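Local atomic coordinates of DUF1254 domain-containing protein (Vibrio parahaemolyticus, PDB entry 3U07), a protein that is of unknown function, belongs to the DUF1254 and DUF1214 families, and is probably exported through an N-terminal signal peptide. Residues Val178-Asn181 and Tyr182-Trp186; Tyr44-Phe47 and Tyr48-Val52; Arg127-Gly130 and Thr131-Gly134. The protein carries 2 engineered substitutions. One frame throughout, in Å; residues are numbered along the deposited sequence.

Along the chain the order is contact 2, contact 3, contact 1. Contact 2 lies at the end of helix 26-52, contact 1 at the end of helix 173-183, and both put side chains on strands 82-90 and 161-169 of one antiparallel sheet; their centres are 27 Å apart. Contacts 1 and 3 are closer, with centres 15 Å apart and nearest atoms about 8 Å apart, and both belong to the DUF1254 part of the chain. Contact 3 links strand 120-125 of that sheet to strand 134-140 of a mixed sheet, and contact 1 leads into strand 187-190 of the same mixed sheet. Two helix ends thus pack on the antiparallel sheet, while contacts 1 and 3 join it to the mixed one.

Contact 1 (Val178-Asn181 and Tyr182-Trp186); sequences VALN and YMDQW
The Tyr-182 ring has Ala-179 CA at its edge, near the ring plane, while Val-178 O approaches obliquely. Val-178 and Tyr-182 run side by side and point the same way, with Val-178 CG1 3.9 Å from Tyr-182 CE2. This branch of the valine stands anti to the backbone nitrogen (chi1 172°), which brings it alongside the tyrosine four residues on. Asp-104 touches the tyrosine from a loop, and Arg-107 touches Val-178 and Ala-179.

Two residues further along, Leu-180 and Asp-184 cross at a slant, with Leu-180 CD2 3.5 Å from the carboxylate atom OD1 of Asp-184. Both residues are exposed, so this is surface packing. Gln-185 adds a looser contact, its CG lying 3.6 Å from Asn-181 O.

Beneath these side chains, i to i+4 bonds hold Met-183 and Asp-184, with i to i+3 bonds mixed in as the helix ends. Met-183 N reaches Ala-179 O at 2.9 Å, although the place of that oxygen is less certain, and Asp-184 N donates to Leu-180 O at 3.1 Å with an N-H...O angle of 149°. Tyr-182 N makes only weak bonds, to Val-178 O and Ala-179 O. Met-183, a selenomethionine, is buried with Ala-179, and both lie on Leu-83 and Ile-168. Trp-186 also reaches Ile-168, and meets Leu-85 as Met-183 does.

From Met-183 to Trp-186 the chain makes a type I beta turn, closed by Trp-186 N to Met-183 O at 3.0 Å. The arrangement is that of the last turns of an amphipathic helix on a beta sheet, its buried side on strands 82-90 and 161-169, followed by a turn into strand 187-190.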
ATOM      1  N   VAL A 178     -12.619 -20.602   3.800  1.00 47.12           N
ATOM      2  CA  VAL A 178     -11.727 -20.968   4.895  1.00 49.45           C
ATOM      3  C   VAL A 178     -11.098 -19.687   5.425  1.00 46.36           C
ATOM      4  O   VAL A 178     -11.160 -19.402   6.620  1.00 47.76           O
ATOM      5  CB  VAL A 178     -10.597 -21.916   4.427  1.00 49.82           C
ATOM      6  CG1 VAL A 178      -9.584 -22.112   5.545  1.00 47.15           C
ATOM      7  CG2 VAL A 178     -11.180 -23.258   4.016  1.00 53.55           C
ATOM      8  N   ALA A 179     -10.502 -18.917   4.520  1.00 47.73           N
ATOM      9  CA  ALA A 179      -9.852 -17.663   4.880  1.00 48.57           C
ATOM     10  C   ALA A 179     -10.821 -16.737   5.601  1.00 49.92           C
ATOM     11  O   ALA A 179     -10.438 -16.046   6.541  1.00 48.72           O
ATOM     12  CB  ALA A 179      -9.306 -16.983   3.632  1.00 46.24           C
ATOM     13  N   LEU A 180     -12.076 -16.732   5.163  1.00 46.54           N
ATOM     14  CA  LEU A 180     -13.089 -15.885   5.777  1.00 46.94           C
ATOM     15  C   LEU A 180     -13.328 -16.254   7.234  1.00 49.66           C
ATOM     16  O   LEU A 180     -13.574 -15.380   8.066  1.00 51.53           O
ATOM     17  CB  LEU A 180     -14.404 -15.973   5.007  1.00 49.26           C
ATOM     18  CG  LEU A 180     -14.793 -14.664   4.325  1.00 53.57           C
ATOM     19  CD1 LEU A 180     -16.146 -14.822   3.658  1.00 54.42           C
ATOM     20  CD2 LEU A 180     -14.827 -13.544   5.358  1.00 57.19           C
ATOM     21  N   ASN A 181     -13.276 -17.546   7.545  1.00 48.48           N
ATOM     22  CA  ASN A 181     -13.471 -17.976   8.923  1.00 50.55           C
ATOM     23  C   ASN A 181     -12.322 -17.455   9.772  1.00 46.70           C
ATOM     24  O   ASN A 181     -12.471 -17.253  10.976  1.00 47.91           O
ATOM     25  CB  ASN A 181     -13.535 -19.499   9.026  1.00 57.59           C
ATOM     26  CG  ASN A 181     -14.949 -20.024   8.917  1.00 70.09           C
ATOM     27  OD1 ASN A 181     -15.886 -19.422   9.442  1.00 72.76           O
ATOM     28  ND2 ASN A 181     -15.111 -21.159   8.247  1.00 74.05           N
ATOM     29  N   TYR A 182     -11.172 -17.243   9.139  1.00 41.68           N
ATOM     30  CA  TYR A 182     -10.015 -16.726   9.849  1.00 42.84           C
ATOM     31  C   TYR A 182     -10.106 -15.206  10.017  1.00 36.12           C
ATOM     32  O   TYR A 182      -9.906 -14.687  11.119  1.00 36.32           O
ATOM     33  CB  TYR A 182      -8.727 -17.104   9.111  1.00 35.61           C
ATOM     34  CG  TYR A 182      -8.244 -18.504   9.418  1.00 34.59           C
ATOM     35  CD1 TYR A 182      -7.917 -18.876  10.721  1.00 32.45           C
ATOM     36  CD2 TYR A 182      -8.104 -19.458   8.409  1.00 40.31           C
ATOM     37  CE1 TYR A 182      -7.462 -20.162  11.013  1.00 33.34           C
ATOM     38  CE2 TYR A 182      -7.648 -20.746   8.692  1.00 38.13           C
ATOM     39  CZ  TYR A 182      -7.331 -21.090   9.995  1.00 38.40           C
ATOM     40  OH  TYR A 182      -6.889 -22.363  10.279  1.00 42.65           O
HETATM   41  N   MSE A 183     -10.432 -14.498   8.937  1.00 33.92           N
HETATM   42  CA  MSE A 183     -10.532 -13.041   8.990  1.00 38.12           C
HETATM   43  C   MSE A 183     -11.541 -12.584  10.032  1.00 41.25           C
HETATM   44  O   MSE A 183     -11.386 -11.522  10.633  1.00 45.49           O
HETATM   45  CB  MSE A 183     -10.937 -12.466   7.631  1.00 38.26           C
HETATM   46  CG  MSE A 183     -10.584 -13.333   6.441  1.00 40.64           C
HETATM   47 SE   MSE A 183     -10.244 -12.321   4.840  0.36 53.96          SE
HETATM   48  CE  MSE A 183     -10.956 -10.608   5.379  1.00 24.15           C
ATOM     49  N   ASP A 184     -12.580 -13.384  10.240  1.00 37.02           N
ATOM     50  CA  ASP A 184     -13.617 -13.044  11.204  1.00 33.66           C
ATOM     51  C   ASP A 184     -13.053 -12.995  12.611  1.00 33.04           C
ATOM     52  O   ASP A 184     -13.622 -12.354  13.496  1.00 31.03           O
ATOM     53  CB  ASP A 184     -14.756 -14.067  11.133  1.00 53.25           C
ATOM     54  CG  ASP A 184     -15.675 -13.834   9.950  1.00 65.05           C
ATOM     55  OD1 ASP A 184     -15.172 -13.536   8.847  1.00 70.32           O
ATOM     56  OD2 ASP A 184     -16.904 -13.957  10.119  1.00 70.51           O
ATOM     57  N   GLN A 185     -11.926 -13.673  12.809  1.00 37.98           N
ATOM     58  CA  GLN A 185     -11.289 -13.715  14.115  1.00 38.38           C
ATOM     59  C   GLN A 185     -10.350 -12.539  14.367  1.00 32.83           C
ATOM     60  O   GLN A 185      -9.922 -12.316  15.499  1.00 30.87           O
ATOM     61  CB  GLN A 185     -10.565 -15.048  14.294  1.00 44.40           C
ATOM     62  CG  GLN A 185     -11.531 -16.227  14.315  1.00 48.18           C
ATOM     63  CD  GLN A 185     -10.839 -17.544  14.568  1.00 56.49           C
ATOM     64  OE1 GLN A 185     -10.471 -18.258  13.636  1.00 61.34           O
ATOM     65  NE2 GLN A 185     -10.642 -17.868  15.839  1.00 57.51           N
ATOM     66  N   TRP A 186     -10.021 -11.793  13.315  1.00 31.23           N
ATOM     67  CA  TRP A 186      -9.176 -10.614  13.476  1.00 33.37           C
ATOM     68  C   TRP A 186     -10.010  -9.651  14.325  1.00 32.25           C
ATOM     69  O   TRP A 186     -11.235  -9.602  14.201  1.00 33.42           O
ATOM     70  CB  TRP A 186      -8.863  -9.985  12.117  1.00 28.53           C
ATOM     71  CG  TRP A 186      -7.856 -10.747  11.312  1.00 24.93           C
ATOM     72  CD1 TRP A 186      -7.813 -12.100  11.116  1.00 22.13           C
ATOM     73  CD2 TRP A 186      -6.766 -10.199  10.560  1.00 25.50           C
ATOM     74  NE1 TRP A 186      -6.766 -12.426  10.284  1.00 25.24           N
ATOM     75  CE2 TRP A 186      -6.111 -11.277   9.924  1.00 22.06           C
ATOM     76  CE3 TRP A 186      -6.286  -8.899  10.351  1.00 30.96           C
ATOM     77  CZ2 TRP A 186      -4.993 -11.098   9.105  1.00 26.28           C
ATOM     78  CZ3 TRP A 186      -5.173  -8.720   9.535  1.00 30.19           C
ATOM     79  CH2 TRP A 186      -4.544  -9.815   8.917  1.00 30.95           C
TER

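Contact 2 (Tyr44-Phe47 and Tyr48-Val52); sequences YKFF and YHTAV
Phe-47 packs against two residues of the next helical turn: its CE1 lies 3.4 Å from Ala-51 CB, and its CE2 lies 3.5 Å from Val-52 CG2, with the phenylalanine and valine side chains crossing at about a right angle. Phe-46 takes a methyl over one ring face instead. Thr-50 CG2 stands 4.1 Å from the ring centroid and 20° off the normal, displaced toward the rim, a CH-pi contact. The same threonine turns OG1 back on the helix, where it donates to Phe-46 O at 2.7 Å; a chi1 of 51° sets the hydroxyl between the backbone nitrogen and the carbonyl carbon, within reach of that oxygen. Tyr-44 and Tyr-48 run side by side, Tyr-44 OH coming to 3.4 Å from Tyr-48 CD1.

Behind this shell the backbone changes its step. His-49 N bonds to Lys-45 O in the alpha pattern at 2.9 Å, whereas Val-52 N reaches five residues back to Phe-47 O at 3.2 Å (N-H...O 164°), a wider pi-type turn. Thr-50 N makes only weak bonds, to Phe-46 O and Phe-47 O.

Further out, Trp-88 stacks edge-to-face with Phe-47 and Trp-307 does so with Phe-46, while Tyr-44 OH is hydrogen-bonded to Pro-208 O and Lys-45 forms a salt bridge with Glu-42.

Chemically, the contact is mostly apolar and aromatic. Phe-46 O, whose backbone bond is weak where the helix widens, is also served by the Thr-50 hydroxyl, so the side chain probably compensates for the weakened bond.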
ATOM      1  N   TYR A  44      -3.551  12.891   4.526  1.00 17.41           N
ATOM      2  CA  TYR A  44      -4.666  13.527   5.215  1.00 19.36           C
ATOM      3  C   TYR A  44      -5.882  13.629   4.290  1.00 22.22           C
ATOM      4  O   TYR A  44      -6.984  13.238   4.670  1.00 21.78           O
ATOM      5  CB  TYR A  44      -4.305  14.935   5.698  1.00 21.42           C
ATOM      6  CG  TYR A  44      -5.483  15.608   6.377  1.00 22.48           C
ATOM      7  CD1 TYR A  44      -5.987  15.111   7.578  1.00 21.98           C
ATOM      8  CD2 TYR A  44      -6.142  16.686   5.782  1.00 21.77           C
ATOM      9  CE1 TYR A  44      -7.117  15.665   8.172  1.00 24.66           C
ATOM     10  CE2 TYR A  44      -7.278  17.246   6.367  1.00 18.92           C
ATOM     11  CZ  TYR A  44      -7.759  16.728   7.563  1.00 25.75           C
ATOM     12  OH  TYR A  44      -8.886  17.254   8.148  1.00 25.81           O
ATOM     13  N   LYS A  45      -5.684  14.158   3.083  1.00 23.10           N
ATOM     14  CA  LYS A  45      -6.789  14.298   2.133  1.00 23.72           C
ATOM     15  C   LYS A  45      -7.478  12.959   1.929  1.00 23.78           C
ATOM     16  O   LYS A  45      -8.708  12.876   1.898  1.00 24.34           O
ATOM     17  CB  LYS A  45      -6.293  14.820   0.777  1.00 19.46           C
ATOM     18  CG  LYS A  45      -5.805  16.262   0.762  1.00 27.24           C
ATOM     19  CD  LYS A  45      -5.356  16.641  -0.652  1.00 32.34           C
ATOM     20  CE  LYS A  45      -4.678  18.001  -0.701  1.00 39.10           C
ATOM     21  NZ  LYS A  45      -4.110  18.272  -2.054  1.00 37.37           N
ATOM     22  N   PHE A  46      -6.681  11.905   1.786  1.00 24.89           N
ATOM     23  CA  PHE A  46      -7.241  10.576   1.586  1.00 20.97           C
ATOM     24  C   PHE A  46      -8.061  10.165   2.808  1.00 23.94           C
ATOM     25  O   PHE A  46      -9.146   9.614   2.676  1.00 25.61           O
ATOM     26  CB  PHE A  46      -6.134   9.551   1.349  1.00 19.56           C
ATOM     27  CG  PHE A  46      -6.649   8.162   1.094  1.00 22.44           C
ATOM     28  CD1 PHE A  46      -6.886   7.720  -0.205  1.00 22.23           C
ATOM     29  CD2 PHE A  46      -6.928   7.308   2.154  1.00 22.66           C
ATOM     30  CE1 PHE A  46      -7.391   6.443  -0.442  1.00 25.25           C
ATOM     31  CE2 PHE A  46      -7.433   6.033   1.928  1.00 26.34           C
ATOM     32  CZ  PHE A  46      -7.666   5.599   0.628  1.00 26.03           C
ATOM     33  N   PHE A  47      -7.531  10.423   3.998  1.00 24.25           N
ATOM     34  CA  PHE A  47      -8.238  10.085   5.230  1.00 23.90           C
ATOM     35  C   PHE A  47      -9.542  10.881   5.315  1.00 24.96           C
ATOM     36  O   PHE A  47     -10.584  10.351   5.699  1.00 21.42           O
ATOM     37  CB  PHE A  47      -7.366  10.409   6.451  1.00 25.05           C
ATOM     38  CG  PHE A  47      -8.073  10.228   7.769  1.00 24.17           C
ATOM     39  CD1 PHE A  47      -8.318   8.954   8.281  1.00 20.97           C
ATOM     40  CD2 PHE A  47      -8.522  11.333   8.487  1.00 22.12           C
ATOM     41  CE1 PHE A  47      -9.001   8.785   9.485  1.00 16.45           C
ATOM     42  CE2 PHE A  47      -9.209  11.172   9.694  1.00 25.83           C
ATOM     43  CZ  PHE A  47      -9.448   9.896  10.192  1.00 18.02           C
ATOM     44  N   TYR A  48      -9.478  12.155   4.939  1.00 20.60           N
ATOM     45  CA  TYR A  48     -10.647  13.025   4.999  1.00 20.51           C
ATOM     46  C   TYR A  48     -11.736  12.549   4.056  1.00 21.32           C
ATOM     47  O   TYR A  48     -12.896  12.407   4.443  1.00 21.53           O
ATOM     48  CB  TYR A  48     -10.271  14.464   4.630  1.00 18.86           C
ATOM     49  CG  TYR A  48     -11.354  15.470   4.964  1.00 25.31           C
ATOM     50  CD1 TYR A  48     -11.388  16.098   6.209  1.00 26.34           C
ATOM     51  CD2 TYR A  48     -12.373  15.759   4.052  1.00 30.80           C
ATOM     52  CE1 TYR A  48     -12.405  16.988   6.543  1.00 29.35           C
ATOM     53  CE2 TYR A  48     -13.399  16.645   4.377  1.00 34.89           C
ATOM     54  CZ  TYR A  48     -13.407  17.255   5.622  1.00 36.44           C
ATOM     55  OH  TYR A  48     -14.415  18.127   5.950  1.00 36.95           O
ATOM     56  N   HIS A  49     -11.350  12.295   2.813  1.00 23.63           N
ATOM     57  CA  HIS A  49     -12.308  11.864   1.809  1.00 29.66           C
ATOM     58  C   HIS A  49     -12.882  10.476   2.039  1.00 35.54           C
ATOM     59  O   HIS A  49     -13.923  10.138   1.480  1.00 33.12           O
ATOM     60  CB  HIS A  49     -11.678  11.992   0.421  1.00 32.26           C
ATOM     61  CG  HIS A  49     -11.483  13.414  -0.005  1.00 42.38           C
ATOM     62  ND1 HIS A  49     -10.289  13.891  -0.506  1.00 44.34           N
ATOM     63  CD2 HIS A  49     -12.324  14.476   0.029  1.00 47.31           C
ATOM     64  CE1 HIS A  49     -10.402  15.183  -0.758  1.00 46.12           C
ATOM     65  NE2 HIS A  49     -11.627  15.563  -0.442  1.00 47.03           N
ATOM     66  N   THR A  50     -12.219   9.671   2.867  1.00 29.74           N
ATOM     67  CA  THR A  50     -12.736   8.340   3.157  1.00 29.28           C
ATOM     68  C   THR A  50     -13.387   8.282   4.540  1.00 33.63           C
ATOM     69  O   THR A  50     -14.612   8.332   4.658  1.00 37.32           O
ATOM     70  CB  THR A  50     -11.635   7.263   3.076  1.00 31.10           C
ATOM     71  OG1 THR A  50     -10.506   7.666   3.856  1.00 35.45           O
ATOM     72  CG2 THR A  50     -11.201   7.052   1.634  1.00 30.87           C
ATOM     73  N   ALA A  51     -12.568   8.198   5.583  1.00 25.50           N
ATOM     74  CA  ALA A  51     -13.066   8.106   6.952  1.00 26.71           C
ATOM     75  C   ALA A  51     -13.873   9.292   7.481  1.00 29.22           C
ATOM     76  O   ALA A  51     -14.905   9.099   8.116  1.00 34.80           O
ATOM     77  CB  ALA A  51     -11.899   7.815   7.912  1.00 29.87           C
ATOM     78  N   VAL A  52     -13.417  10.514   7.236  1.00 30.65           N
ATOM     79  CA  VAL A  52     -14.134  11.671   7.760  1.00 29.29           C
ATOM     80  C   VAL A  52     -15.502  11.939   7.134  1.00 34.10           C
ATOM     81  O   VAL A  52     -16.502  12.020   7.849  1.00 29.88           O
ATOM     82  CB  VAL A  52     -13.279  12.962   7.669  1.00 28.86           C
ATOM     83  CG1 VAL A  52     -14.075  14.154   8.186  1.00 25.81           C
ATOM     84  CG2 VAL A  52     -12.009  12.803   8.489  1.00 30.38           C
TER

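Contact 3 (Arg127-Gly130 and Thr131-Gly134); sequences RTRG and TKGG
Arg-129 reaches forward alongside the chain that follows it and hydrogen-bonds two successive carbonyls with the edge of its guanidinium. NE donates to Lys-132 O at 2.8 Å and NH2 donates to Gly-133 O at 2.9 Å, with N-H...O angles of 152° and 153°. Both oxygens are tilted from the guanidinium plane, and NE comes to Lys-132 O from above the carbonyl plane. The side chain bends at chi3 (68°), which swings the guanidinium round toward these carbonyls, and the paired bonds would restrict its rotation.

The backbone supplies the third hydrogen bond, from Lys-132 N to Arg-129 O at 3.3 Å. It closes a type II' beta turn from Arg-129 to Lys-132 that carries the chain out of helix 126-129 towards strand 134-140. Gly-130, the first residue to leave the helical conformation, has the positive phi that favours glycine, and its carbonyl is bound by Trp-109 NE1.

The aliphatic part of Lys-132 passes the guanidinium, CG lying 3.9 Å from Arg-129 NH2.

Among the charged groups, Lys-132 NZ points away from the arginine, standing 7.0 Å from Arg-129 NH2, and forms a salt bridge with Asp-102. Asp-102 OD1 accepts the backbone N-H of Gly-133, while OD2 pairs with Lys-132 NZ.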
ATOM      1  N   ARG A 127       5.114 -14.331   5.478  1.00 18.69           N
ATOM      2  CA  ARG A 127       6.449 -14.285   4.893  1.00 23.44           C
ATOM      3  C   ARG A 127       7.527 -14.388   5.963  1.00 28.01           C
ATOM      4  O   ARG A 127       8.561 -15.019   5.760  1.00 21.03           O
ATOM      5  CB  ARG A 127       6.645 -12.980   4.114  1.00 19.97           C
ATOM      6  CG  ARG A 127       7.974 -12.894   3.384  1.00 17.71           C
ATOM      7  CD  ARG A 127       8.140 -11.555   2.669  1.00 22.95           C
ATOM      8  NE  ARG A 127       8.510 -10.474   3.578  1.00 19.08           N
ATOM      9  CZ  ARG A 127       9.750 -10.243   4.002  1.00 28.61           C
ATOM     10  NH1 ARG A 127      10.751 -11.014   3.600  1.00 25.05           N
ATOM     11  NH2 ARG A 127       9.987  -9.237   4.836  1.00 23.21           N
ATOM     12  N   THR A 128       7.279 -13.765   7.110  1.00 22.96           N
ATOM     13  CA  THR A 128       8.263 -13.776   8.177  1.00 24.40           C
ATOM     14  C   THR A 128       7.804 -14.442   9.473  1.00 20.44           C
ATOM     15  O   THR A 128       8.596 -14.602  10.396  1.00 25.47           O
ATOM     16  CB  THR A 128       8.746 -12.328   8.488  1.00 31.41           C
ATOM     17  OG1 THR A 128       7.617 -11.489   8.760  1.00 24.37           O
ATOM     18  CG2 THR A 128       9.516 -11.755   7.305  1.00 27.28           C
ATOM     19  N   ARG A 129       6.537 -14.837   9.546  1.00 17.81           N
ATOM     20  CA  ARG A 129       6.028 -15.483  10.757  1.00 25.20           C
ATOM     21  C   ARG A 129       5.395 -16.844  10.482  1.00 24.28           C
ATOM     22  O   ARG A 129       5.126 -17.609  11.409  1.00 21.56           O
ATOM     23  CB  ARG A 129       4.972 -14.607  11.444  1.00 19.38           C
ATOM     24  CG  ARG A 129       5.440 -13.242  11.890  1.00 15.79           C
ATOM     25  CD  ARG A 129       4.265 -12.464  12.453  1.00 17.20           C
ATOM     26  NE  ARG A 129       3.778 -13.035  13.707  1.00 18.02           N
ATOM     27  CZ  ARG A 129       4.368 -12.866  14.889  1.00 22.58           C
ATOM     28  NH1 ARG A 129       5.474 -12.137  14.988  1.00 20.58           N
ATOM     29  NH2 ARG A 129       3.848 -13.420  15.978  1.00 24.74           N
ATOM     30  N   GLY A 130       5.162 -17.151   9.213  1.00 24.07           N
ATOM     31  CA  GLY A 130       4.520 -18.412   8.891  1.00 20.73           C
ATOM     32  C   GLY A 130       3.071 -18.328   9.345  1.00 26.01           C
ATOM     33  O   GLY A 130       2.389 -17.333   9.105  1.00 20.90           O
ATOM     34  N   THR A 131       2.606 -19.362  10.033  1.00 20.49           N
ATOM     35  CA  THR A 131       1.233 -19.415  10.521  1.00 20.68           C
ATOM     36  C   THR A 131       0.987 -18.610  11.800  1.00 22.92           C
ATOM     37  O   THR A 131      -0.164 -18.394  12.189  1.00 26.90           O
ATOM     38  CB  THR A 131       0.828 -20.863  10.838  1.00 29.37           C
ATOM     39  OG1 THR A 131       1.716 -21.392  11.834  1.00 31.33           O
ATOM     40  CG2 THR A 131       0.895 -21.735   9.589  1.00 27.62           C
ATOM     41  N   LYS A 132       2.060 -18.173  12.445  1.00 20.41           N
ATOM     42  CA  LYS A 132       1.960 -17.464  13.720  1.00 18.47           C
ATOM     43  C   LYS A 132       1.394 -16.048  13.705  1.00 20.51           C
ATOM     44  O   LYS A 132       2.020 -15.118  13.196  1.00 20.33           O
ATOM     45  CB  LYS A 132       3.335 -17.459  14.409  1.00 24.74           C
ATOM     46  CG  LYS A 132       3.262 -17.320  15.923  1.00 35.17           C
ATOM     47  CD  LYS A 132       2.560 -18.537  16.497  1.00 44.27           C
ATOM     48  CE  LYS A 132       2.052 -18.313  17.910  1.00 47.92           C
ATOM     49  NZ  LYS A 132       1.082 -19.385  18.302  1.00 45.53           N
ATOM     50  N   GLY A 133       0.198 -15.908  14.270  1.00 25.18           N
ATOM     51  CA  GLY A 133      -0.444 -14.612  14.362  1.00 18.73           C
ATOM     52  C   GLY A 133      -0.047 -14.045  15.713  1.00 22.56           C
ATOM     53  O   GLY A 133       1.095 -14.243  16.147  1.00 18.75           O
ATOM     54  N   GLY A 134      -0.961 -13.347  16.386  1.00 18.38           N
ATOM     55  CA  GLY A 134      -0.627 -12.798  17.690  1.00 19.78           C
ATOM     56  C   GLY A 134      -1.396 -11.556  18.091  1.00 21.81           C
ATOM     57  O   GLY A 134      -2.331 -11.137  17.408  1.00 17.69           O
TER